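Local coordinates for protein fructose-bisphosphatase (Pyrococcus horikoshii, PDB 1VDW) that probably catalyses the magnesium-dependent hydrolysis of fructose 1,6-bisphosphate to fructose 6-phosphate and phosphate, working as a homodimer of the inositol monophosphatase superfamily, at residues N20-F25 / E118-R123; K44-V49 / D87-F92; N235-N240 / E246-S251. All blocks are in the same frame, centred on the assembly; numbering follows the deposited sequence. Where two conformers were deposited one is given.

Contacts 1 and 2 lie on the same side of the chain's centre and touch each other, with Phe25 N 3.4 Å from Phe92 CZ; both also reach the second subunit. Contact 3 sits on the opposite side, its centre about 32 Å from that of contact 1 and about 29 Å from that of contact 2, and rests on the five-stranded sheet, not on the eight-stranded one that carries the hairpin of contact 1. Contacts 1 and 2 are partly buried, whereas contact 3 is buried. Their chemistry follows their place: contact 1 is apolar packing of a post-helix turn, contact 2 adds a serine-carboxylate bond beside the predicted metal site, and contact 3 is wholly aliphatic between strand and helix.

Contact 1: N20-F25 / E118-R123; sequences NIMPLF and EPIVER
Met22 and Phe25 meet Pro119 and Ile120 where the turn following helix 3-20 packs against the end of a beta hairpin, the link between strands 110-118 and 123-128 of the large mixed sheet. The join is entirely apolar. Met22 lies in a short 3-10 segment and its side chain is bent at both chi2 and chi3, which carries the sulfur across the proline ring at a slant: SD is 4.0 Å from Pro119 CB and slightly farther from CG. The Met22 side chain crosses that of Ile120 at about a right angle, bringing CE 4.2 Å from Ile120 CD1. That same CD1 is the shared point of the contact, since Phe25 also comes to it. With CG of Phe25 trans to the backbone N (chi1 -170°), the ring extends toward the hairpin and its CE2 stands 3.9 Å from Ile120 CD1, the methyl approaching the ring obliquely. Pro119 and Ile120 were modelled in two conformers, so these distances hold for one of them. Around the cluster, Phe99 touches Met22, Phe25, Pro119 and Ile120, and Ile120 of the second subunit packs on Ile120, which places the hairpin at the dimer interface. The turn itself is closed by a G1 beta bulge: Glu122, with positive phi, and Arg123 both face Glu118, whose N donates to Arg123 O at 2.9 Å while Arg123 N returns a bond to Glu118 O at 3.1 Å. A salt bridge spans the same pair. Arg123 NH2 reaches Gly95 O of the second subunit, and Arg123 NH1 donates to Glu118 OE1 at 3.0 Å, meeting it on the syn side but 33° out of the carboxylate plane.

Contact 2: K44-V49 / D87-F92; sequences KVVDKV and DGSYNF. With EDO (1,2-ethanediol), chain C.
Asp47 and Ser89 bond across two helix starts, the second beginning at the serine that ends the Asp-Pro-Leu-Asp-Gly-Ser signature of the inositol monophosphatase family. From CB, Asp47 CG swings trans to the carbonyl carbon (chi1 -58°), bringing CG 3.4 Å from Ser89 OG. One branch, OD1, accepts the proton of Ser89 OG on its syn lone pair at 2.7 Å. The other, OD2, turns back to its own helix: this N3 carboxylate takes the N-H of the N-cap residue, Lys44 N, on its anti lone pair at 2.9 Å (N-H...O 157°), one half of a capping box. Thus both oxygens are engaged, which fixes the carboxylate's rotation. Were Asp47 an alanine, Ser89 OG and Lys44 N would probably lose these acceptors, and the first turn of helix 45-60 the brace on its N-cap. The pair resembles the aspartate and threonine thought to activate water in inositol monophosphatases. Alongside, Val46 CG2 sits over one face of Phe92, 3.9 Å from the ring centroid and 25° off the normal, a CH-pi contact. In Asp87, a predicted magnesium ligand whose CB is directed away from 44-49, OD1 accepts a hydrogen bond from O2 of a 1,2-ethanediol at 2.6 Å.

Contact 3: N235-N240 / E246-S251; sequences NIIAAN and ETILRS
Strand 234-239 and helix 242-250 form a strand-to-helix unit near the C-terminus, in which Ile237 of the strand packs against Ile248 and Leu249 of the helix. The strand lies in a mixed sheet, antiparallel to strands 189-193 and 215-217 on its two sides, and the helix covers the face toward which Ile237 points. Ile237 divides its branches between the two helix residues. CG2, trans to the backbone N, meets Ile248 methyl to methyl, with Ile237 CG2 4.0 Å from Ile248 CG2; the two side chains run past each other in opposite senses. The other branch leans on Leu249: Ile237 CG1 is 3.9 Å from Leu249 CD2, and Ile237 CD1 follows at 4.1 Å from that same methyl. Leu249 starts out across the line between the segments, and its CD2 branch supplies the touch. All the distances are ordinary van der Waals separations, so the helix is seated by shape and apolar burial. Ile248 is shared with the neighbouring strand, since it also rests on Ala189 and Val191, as well as on Ile162 of helix 160-164. Ala238 points to the opposite face, in keeping with the alternation of a beta strand. At the end of the helix, Ser251 OG donates to Thr247 O at 2.8 Å, tilted 31° from the carbonyl plane, so the hydroxyl binds a carbonyl of the last turn. A helix laid by branched aliphatic side chains on one face of a sheet is typical of the layered alpha/beta fold of the inositol monophosphatase superfamily.

Contact 1: N20-F25 / E118-R123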
loop_
_atom_site.group_PDB
_atom_site.type_symbol
_atom_site.label_atom_id
_atom_site.label_comp_id
_atom_site.label_asym_id
_atom_site.label_seq_id
_atom_site.Cartn_x
_atom_site.Cartn_y
_atom_site.Cartn_z
ATOM N N ASN A 20 -8.514 21.615 -1.609
ATOM C CA ASN A 20 -7.733 22.033 -0.452
ATOM C C ASN A 20 -6.673 21.060 0.036
ATOM O O ASN A 20 -5.666 21.476 0.605
ATOM C CB ASN A 20 -8.675 22.356 0.705
ATOM C CG ASN A 20 -9.503 23.597 0.451
ATOM O OD1 ASN A 20 -9.010 24.719 0.570
ATOM N ND2 ASN A 20 -10.765 23.403 0.086
ATOM N N ILE A 21 -6.896 19.768 -0.178
ATOM C CA ILE A 21 -5.953 18.764 0.288
ATOM C C ILE A 21 -4.998 18.204 -0.762
ATOM O O ILE A 21 -3.792 18.156 -0.533
ATOM C CB ILE A 21 -6.693 17.575 0.954
ATOM C CG1 ILE A 21 -7.539 18.072 2.129
ATOM C CG2 ILE A 21 -5.685 16.537 1.425
ATOM C CD1 ILE A 21 -6.739 18.713 3.246
ATOM N N MET A 22 -5.511 17.780 -1.912
ATOM C CA MET A 22 -4.622 17.201 -2.916
ATOM C C MET A 22 -3.455 18.083 -3.367
ATOM O O MET A 22 -2.381 17.568 -3.679
ATOM C CB MET A 22 -5.415 16.708 -4.129
ATOM C CG MET A 22 -6.206 15.420 -3.870
ATOM S SD MET A 22 -5.209 14.059 -3.171
ATOM C CE MET A 22 -4.248 13.584 -4.582
ATOM N N PRO A 23 -3.639 19.415 -3.417
ATOM C CA PRO A 23 -2.490 20.217 -3.848
ATOM C C PRO A 23 -1.336 20.085 -2.856
ATOM O O PRO A 23 -0.196 20.442 -3.156
ATOM C CB PRO A 23 -3.055 21.635 -3.885
ATOM C CG PRO A 23 -4.490 21.411 -4.247
ATOM C CD PRO A 23 -4.858 20.242 -3.357
ATOM N N LEU A 24 -1.640 19.566 -1.671
ATOM C CA LEU A 24 -0.640 19.387 -0.629
ATOM C C LEU A 24 0.136 18.080 -0.775
ATOM O O LEU A 24 1.169 17.896 -0.131
ATOM C CB LEU A 24 -1.300 19.446 0.753
ATOM C CG LEU A 24 -1.935 20.781 1.159
ATOM C CD1 LEU A 24 -2.580 20.641 2.530
ATOM C CD2 LEU A 24 -0.876 21.876 1.179
ATOM N N PHE A 25 -0.363 17.171 -1.610
ATOM C CA PHE A 25 0.313 15.891 -1.822
ATOM C C PHE A 25 1.602 16.174 -2.588
ATOM O O PHE A 25 1.574 16.655 -3.723
ATOM C CB PHE A 25 -0.588 14.933 -2.613
ATOM C CG PHE A 25 -0.072 13.514 -2.676
ATOM C CD1 PHE A 25 0.169 12.789 -1.515
ATOM C CD2 PHE A 25 0.152 12.899 -3.902
ATOM C CE1 PHE A 25 0.624 11.470 -1.569
ATOM C CE2 PHE A 25 0.610 11.580 -3.972
ATOM C CZ PHE A 25 0.845 10.865 -2.802
ATOM N N GLU A 118 -11.321 7.517 -2.154
ATOM C CA GLU A 118 -9.921 7.131 -2.357
ATOM C C GLU A 118 -9.486 8.030 -3.520
ATOM O O GLU A 118 -9.557 7.655 -4.690
ATOM C CB GLU A 118 -9.865 5.651 -2.736
ATOM C CG GLU A 118 -8.459 5.149 -2.993
ATOM C CD GLU A 118 -8.369 3.670 -3.346
ATOM O OE1 GLU A 118 -9.400 3.035 -3.665
ATOM O OE2 GLU A 118 -7.233 3.144 -3.323
ATOM N N PRO A 119 -8.996 9.236 -3.203
ATOM C CA PRO A 119 -8.579 10.212 -4.213
ATOM C C PRO A 119 -7.542 9.884 -5.269
ATOM O O PRO A 119 -7.700 10.283 -6.417
ATOM C CB PRO A 119 -8.157 11.422 -3.372
ATOM C CG PRO A 119 -7.639 10.806 -2.150
ATOM C CD PRO A 119 -8.657 9.732 -1.856
ATOM N N ILE A 120 -6.497 9.155 -4.891
ATOM C CA ILE A 120 -5.434 8.808 -5.832
ATOM C C ILE A 120 -5.955 8.170 -7.111
ATOM O O ILE A 120 -5.413 8.395 -8.196
ATOM C CB ILE A 120 -4.408 7.841 -5.190
ATOM C CG1 ILE A 120 -3.562 8.589 -4.156
ATOM C CG2 ILE A 120 -3.526 7.214 -6.268
ATOM C CD1 ILE A 120 -2.692 9.689 -4.743
ATOM N N VAL A 121 -7.011 7.379 -6.981
ATOM C CA VAL A 121 -7.585 6.678 -8.122
ATOM C C VAL A 121 -9.018 7.129 -8.416
ATOM O O VAL A 121 -9.762 6.441 -9.103
ATOM C CB VAL A 121 -7.536 5.144 -7.928
ATOM C CG1 VAL A 121 -6.115 4.646 -8.167
ATOM C CG2 VAL A 121 -8.000 4.774 -6.525
ATOM N N GLU A 122 -9.387 8.292 -7.885
ATOM C CA GLU A 122 -10.706 8.882 -8.117
ATOM C C GLU A 122 -11.851 7.916 -7.863
ATOM O O GLU A 122 -12.792 7.831 -8.650
ATOM C CB GLU A 122 -10.780 9.401 -9.557
ATOM C CG GLU A 122 -9.746 10.479 -9.866
ATOM C CD GLU A 122 -9.728 10.892 -11.327
ATOM O OE1 GLU A 122 -10.813 11.047 -11.921
ATOM O OE2 GLU A 122 -8.622 11.075 -11.881
ATOM N N ARG A 123 -11.782 7.199 -6.749
ATOM C CA ARG A 123 -12.809 6.223 -6.411
ATOM C C ARG A 123 -13.720 6.623 -5.273
ATOM O O ARG A 123 -13.254 7.020 -4.201
ATOM C CB ARG A 123 -12.174 4.894 -6.026
ATOM C CG ARG A 123 -11.563 4.119 -7.141
ATOM C CD ARG A 123 -10.886 2.917 -6.519
ATOM N NE ARG A 123 -10.114 2.150 -7.476
ATOM C CZ ARG A 123 -9.180 1.263 -7.142
ATOM N NH1 ARG A 123 -8.889 1.023 -5.860
ATOM N NH2 ARG A 123 -8.533 0.617 -8.100
#

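Contact 2: K44-V49 / D87-F92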
loop_
_atom_site.group_PDB
_atom_site.type_symbol
_atom_site.label_atom_id
_atom_site.label_comp_id
_atom_site.label_asym_id
_atom_site.label_seq_id
_atom_site.Cartn_x
_atom_site.Cartn_y
_atom_site.Cartn_z
ATOM N N LYS A 44 -0.601 17.550 11.978
ATOM C CA LYS A 44 0.086 18.263 10.910
ATOM C C LYS A 44 -0.855 19.112 10.066
ATOM O O LYS A 44 -2.075 18.973 10.148
ATOM C CB LYS A 44 0.849 17.272 10.029
ATOM C CG LYS A 44 1.980 16.572 10.769
ATOM C CD LYS A 44 2.660 15.526 9.908
ATOM C CE LYS A 44 3.792 14.850 10.665
ATOM N NZ LYS A 44 4.871 15.808 11.033
ATOM N N VAL A 45 -0.280 19.997 9.258
ATOM C CA VAL A 45 -1.067 20.884 8.412
ATOM C C VAL A 45 -2.169 20.166 7.639
ATOM O O VAL A 45 -3.331 20.551 7.717
ATOM C CB VAL A 45 -0.170 21.652 7.408
ATOM C CG1 VAL A 45 -1.032 22.383 6.385
ATOM C CG2 VAL A 45 0.708 22.649 8.155
ATOM N N VAL A 46 -1.819 19.110 6.912
ATOM C CA VAL A 46 -2.824 18.399 6.129
ATOM C C VAL A 46 -3.976 17.845 6.977
ATOM O O VAL A 46 -5.124 17.837 6.531
ATOM C CB VAL A 46 -2.186 17.255 5.299
ATOM C CG1 VAL A 46 -1.695 16.143 6.209
ATOM C CG2 VAL A 46 -3.191 16.737 4.286
ATOM N N ASP A 47 -3.682 17.394 8.191
ATOM C CA ASP A 47 -4.725 16.864 9.072
ATOM C C ASP A 47 -5.716 17.962 9.446
ATOM O O ASP A 47 -6.930 17.760 9.419
ATOM C CB ASP A 47 -4.125 16.308 10.364
ATOM C CG ASP A 47 -3.104 15.229 10.116
ATOM O OD1 ASP A 47 -3.423 14.277 9.376
ATOM O OD2 ASP A 47 -1.993 15.331 10.673
ATOM N N LYS A 48 -5.178 19.125 9.801
ATOM C CA LYS A 48 -5.999 20.257 10.204
ATOM C C LYS A 48 -6.832 20.798 9.054
ATOM O O LYS A 48 -8.003 21.136 9.239
ATOM C CB LYS A 48 -5.116 21.368 10.777
ATOM C CG LYS A 48 -5.896 22.576 11.288
ATOM C CD LYS A 48 -6.906 22.187 12.359
ATOM C CE LYS A 48 -6.230 21.583 13.581
ATOM N NZ LYS A 48 -7.211 21.288 14.665
ATOM N N VAL A 49 -6.236 20.892 7.873
ATOM C CA VAL A 49 -6.972 21.387 6.722
ATOM C C VAL A 49 -8.105 20.419 6.401
ATOM O O VAL A 49 -9.231 20.838 6.137
ATOM C CB VAL A 49 -6.063 21.543 5.482
ATOM C CG1 VAL A 49 -6.896 21.945 4.275
ATOM C CG2 VAL A 49 -4.990 22.594 5.755
ATOM N N ASP A 87 -7.756 9.562 6.504
ATOM C CA ASP A 87 -7.193 8.299 6.947
ATOM C C ASP A 87 -5.934 8.137 6.108
ATOM O O ASP A 87 -5.967 8.341 4.902
ATOM C CB ASP A 87 -8.159 7.155 6.659
ATOM C CG ASP A 87 -7.714 5.849 7.285
ATOM O OD1 ASP A 87 -6.619 5.817 7.885
ATOM O OD2 ASP A 87 -8.458 4.859 7.180
ATOM N N GLY A 88 -4.820 7.794 6.743
ATOM C CA GLY A 88 -3.579 7.627 6.003
ATOM C C GLY A 88 -2.709 8.870 6.013
ATOM O O GLY A 88 -2.023 9.163 5.038
ATOM N N SER A 89 -2.720 9.593 7.130
ATOM C CA SER A 89 -1.940 10.818 7.274
ATOM C C SER A 89 -0.444 10.619 7.022
ATOM O O SER A 89 0.165 11.358 6.245
ATOM C CB SER A 89 -2.144 11.412 8.670
ATOM O OG SER A 89 -1.412 12.618 8.813
ATOM N N TYR A 90 0.157 9.645 7.703
ATOM C CA TYR A 90 1.580 9.387 7.505
ATOM C C TYR A 90 1.846 9.115 6.031
ATOM O O TYR A 90 2.793 9.639 5.447
ATOM C CB TYR A 90 2.064 8.179 8.316
ATOM C CG TYR A 90 3.515 7.854 8.028
ATOM C CD1 TYR A 90 4.542 8.483 8.732
ATOM C CD2 TYR A 90 3.862 6.987 6.988
ATOM C CE1 TYR A 90 5.876 8.265 8.409
ATOM C CE2 TYR A 90 5.200 6.760 6.652
ATOM C CZ TYR A 90 6.200 7.406 7.364
ATOM O OH TYR A 90 7.524 7.220 7.028
ATOM N N ASN A 91 1.009 8.281 5.428
ATOM C CA ASN A 91 1.190 7.951 4.024
ATOM C C ASN A 91 1.143 9.199 3.163
ATOM O O ASN A 91 2.009 9.419 2.319
ATOM C CB ASN A 91 0.107 6.978 3.554
ATOM C CG ASN A 91 0.260 5.591 4.147
ATOM O OD1 ASN A 91 1.320 5.226 4.667
ATOM N ND2 ASN A 91 -0.799 4.799 4.048
ATOM N N PHE A 92 0.122 10.020 3.380
ATOM C CA PHE A 92 -0.039 11.239 2.608
ATOM C C PHE A 92 1.202 12.130 2.637
ATOM O O PHE A 92 1.697 12.535 1.591
ATOM C CB PHE A 92 -1.233 12.036 3.131
ATOM C CG PHE A 92 -1.583 13.226 2.280
ATOM C CD1 PHE A 92 -2.606 13.147 1.347
ATOM C CD2 PHE A 92 -0.871 14.417 2.399
ATOM C CE1 PHE A 92 -2.920 14.237 0.540
ATOM C CE2 PHE A 92 -1.174 15.513 1.597
ATOM C CZ PHE A 92 -2.201 15.424 0.668
HETATM C C1 EDO C . -5.663 4.363 11.713
HETATM O O1 EDO C . -5.135 5.627 11.321
HETATM C C2 EDO C . -6.655 3.875 10.642
HETATM O O2 EDO C . -5.990 3.733 9.373
#

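Contact 3: N235-N240 / E246-S251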
loop_
_atom_site.group_PDB
_atom_site.type_symbol
_atom_site.label_atom_id
_atom_site.label_comp_id
_atom_site.label_asym_id
_atom_site.label_seq_id
_atom_site.Cartn_x
_atom_site.Cartn_y
_atom_site.Cartn_z
ATOM N N ASN A 235 -10.886 -3.562 17.902
ATOM C CA ASN A 235 -10.142 -4.555 17.140
ATOM C C ASN A 235 -11.138 -5.159 16.174
ATOM O O ASN A 235 -12.302 -5.364 16.521
ATOM C CB ASN A 235 -9.602 -5.653 18.051
ATOM C CG ASN A 235 -8.551 -5.148 18.999
ATOM O OD1 ASN A 235 -7.511 -4.645 18.579
ATOM N ND2 ASN A 235 -8.815 -5.276 20.294
ATOM N N ILE A 236 -10.694 -5.445 14.959
ATOM C CA ILE A 236 -11.598 -6.024 13.989
ATOM C C ILE A 236 -11.034 -7.208 13.226
ATOM O O ILE A 236 -9.834 -7.286 12.939
ATOM C CB ILE A 236 -12.060 -4.980 12.952
ATOM C CG1 ILE A 236 -10.848 -4.429 12.196
ATOM C CG2 ILE A 236 -12.834 -3.863 13.642
ATOM C CD1 ILE A 236 -11.211 -3.492 11.052
ATOM N N ILE A 237 -11.926 -8.141 12.927
ATOM C CA ILE A 237 -11.609 -9.303 12.127
ATOM C C ILE A 237 -12.768 -9.324 11.138
ATOM O O ILE A 237 -13.884 -9.732 11.479
ATOM C CB ILE A 237 -11.594 -10.613 12.943
ATOM C CG1 ILE A 237 -10.511 -10.556 14.024
ATOM C CG2 ILE A 237 -11.320 -11.783 12.017
ATOM C CD1 ILE A 237 -10.849 -9.675 15.210
ATOM N N ALA A 238 -12.510 -8.829 9.932
ATOM C CA ALA A 238 -13.516 -8.763 8.879
ATOM C C ALA A 238 -13.120 -9.729 7.776
ATOM O O ALA A 238 -11.954 -9.768 7.373
ATOM C CB ALA A 238 -13.607 -7.341 8.332
ATOM N N ALA A 239 -14.076 -10.501 7.276
ATOM C CA ALA A 239 -13.762 -11.468 6.236
ATOM C C ALA A 239 -14.918 -11.750 5.297
ATOM O O ALA A 239 -16.063 -11.380 5.559
ATOM C CB ALA A 239 -13.278 -12.775 6.874
ATOM N N ASN A 240 -14.598 -12.427 4.203
ATOM C CA ASN A 240 -15.585 -12.789 3.193
ATOM C C ASN A 240 -16.008 -14.244 3.373
ATOM O O ASN A 240 -16.660 -14.820 2.503
ATOM C CB ASN A 240 -14.982 -12.616 1.799
ATOM C CG ASN A 240 -13.794 -13.538 1.553
ATOM O OD1 ASN A 240 -13.358 -14.275 2.441
ATOM N ND2 ASN A 240 -13.261 -13.491 0.340
ATOM N N GLU A 246 -13.211 -17.555 11.573
ATOM C CA GLU A 246 -13.029 -18.387 12.754
ATOM C C GLU A 246 -11.606 -18.929 12.843
ATOM O O GLU A 246 -11.043 -19.035 13.932
ATOM C CB GLU A 246 -14.052 -19.527 12.761
ATOM C CG GLU A 246 -15.447 -19.053 13.144
ATOM C CD GLU A 246 -16.462 -20.171 13.194
ATOM O OE1 GLU A 246 -16.126 -21.259 13.709
ATOM O OE2 GLU A 246 -17.602 -19.956 12.731
ATOM N N THR A 247 -11.020 -19.261 11.696
ATOM C CA THR A 247 -9.651 -19.761 11.675
ATOM C C THR A 247 -8.704 -18.666 12.154
ATOM O O THR A 247 -7.752 -18.930 12.886
ATOM C CB THR A 247 -9.239 -20.203 10.260
ATOM O OG1 THR A 247 -10.007 -21.352 9.881
ATOM C CG2 THR A 247 -7.752 -20.545 10.213
ATOM N N ILE A 248 -8.971 -17.430 11.741
ATOM C CA ILE A 248 -8.138 -16.311 12.157
ATOM C C ILE A 248 -8.233 -16.136 13.672
ATOM O O ILE A 248 -7.222 -15.967 14.348
ATOM C CB ILE A 248 -8.568 -15.002 11.450
ATOM C CG1 ILE A 248 -8.224 -15.092 9.959
ATOM C CG2 ILE A 248 -7.875 -13.802 12.091
ATOM C CD1 ILE A 248 -8.782 -13.959 9.121
ATOM N N LEU A 249 -9.450 -16.187 14.207
ATOM C CA LEU A 249 -9.636 -16.039 15.646
ATOM C C LEU A 249 -8.879 -17.122 16.413
ATOM O O LEU A 249 -8.255 -16.844 17.438
ATOM C CB LEU A 249 -11.126 -16.090 15.998
ATOM C CG LEU A 249 -11.962 -14.889 15.546
ATOM C CD1 LEU A 249 -13.429 -15.139 15.863
ATOM C CD2 LEU A 249 -11.467 -13.626 16.239
ATOM N N ARG A 250 -8.926 -18.350 15.908
ATOM C CA ARG A 250 -8.234 -19.460 16.558
ATOM C C ARG A 250 -6.718 -19.329 16.462
ATOM O O ARG A 250 -5.983 -19.929 17.249
ATOM C CB ARG A 250 -8.651 -20.800 15.940
ATOM C CG ARG A 250 -10.070 -21.236 16.252
ATOM C CD ARG A 250 -10.279 -22.731 16.001
ATOM N NE ARG A 250 -9.946 -23.135 14.637
ATOM C CZ ARG A 250 -10.688 -22.860 13.570
ATOM N NH1 ARG A 250 -11.817 -22.176 13.701
ATOM N NH2 ARG A 250 -10.302 -23.272 12.371
ATOM N N SER A 251 -6.252 -18.535 15.503
ATOM C CA SER A 251 -4.821 -18.359 15.292
ATOM C C SER A 251 -4.220 -17.112 15.925
ATOM O O SER A 251 -3.023 -16.858 15.775
ATOM C CB SER A 251 -4.523 -18.348 13.794
ATOM O OG SER A 251 -4.997 -19.528 13.171
#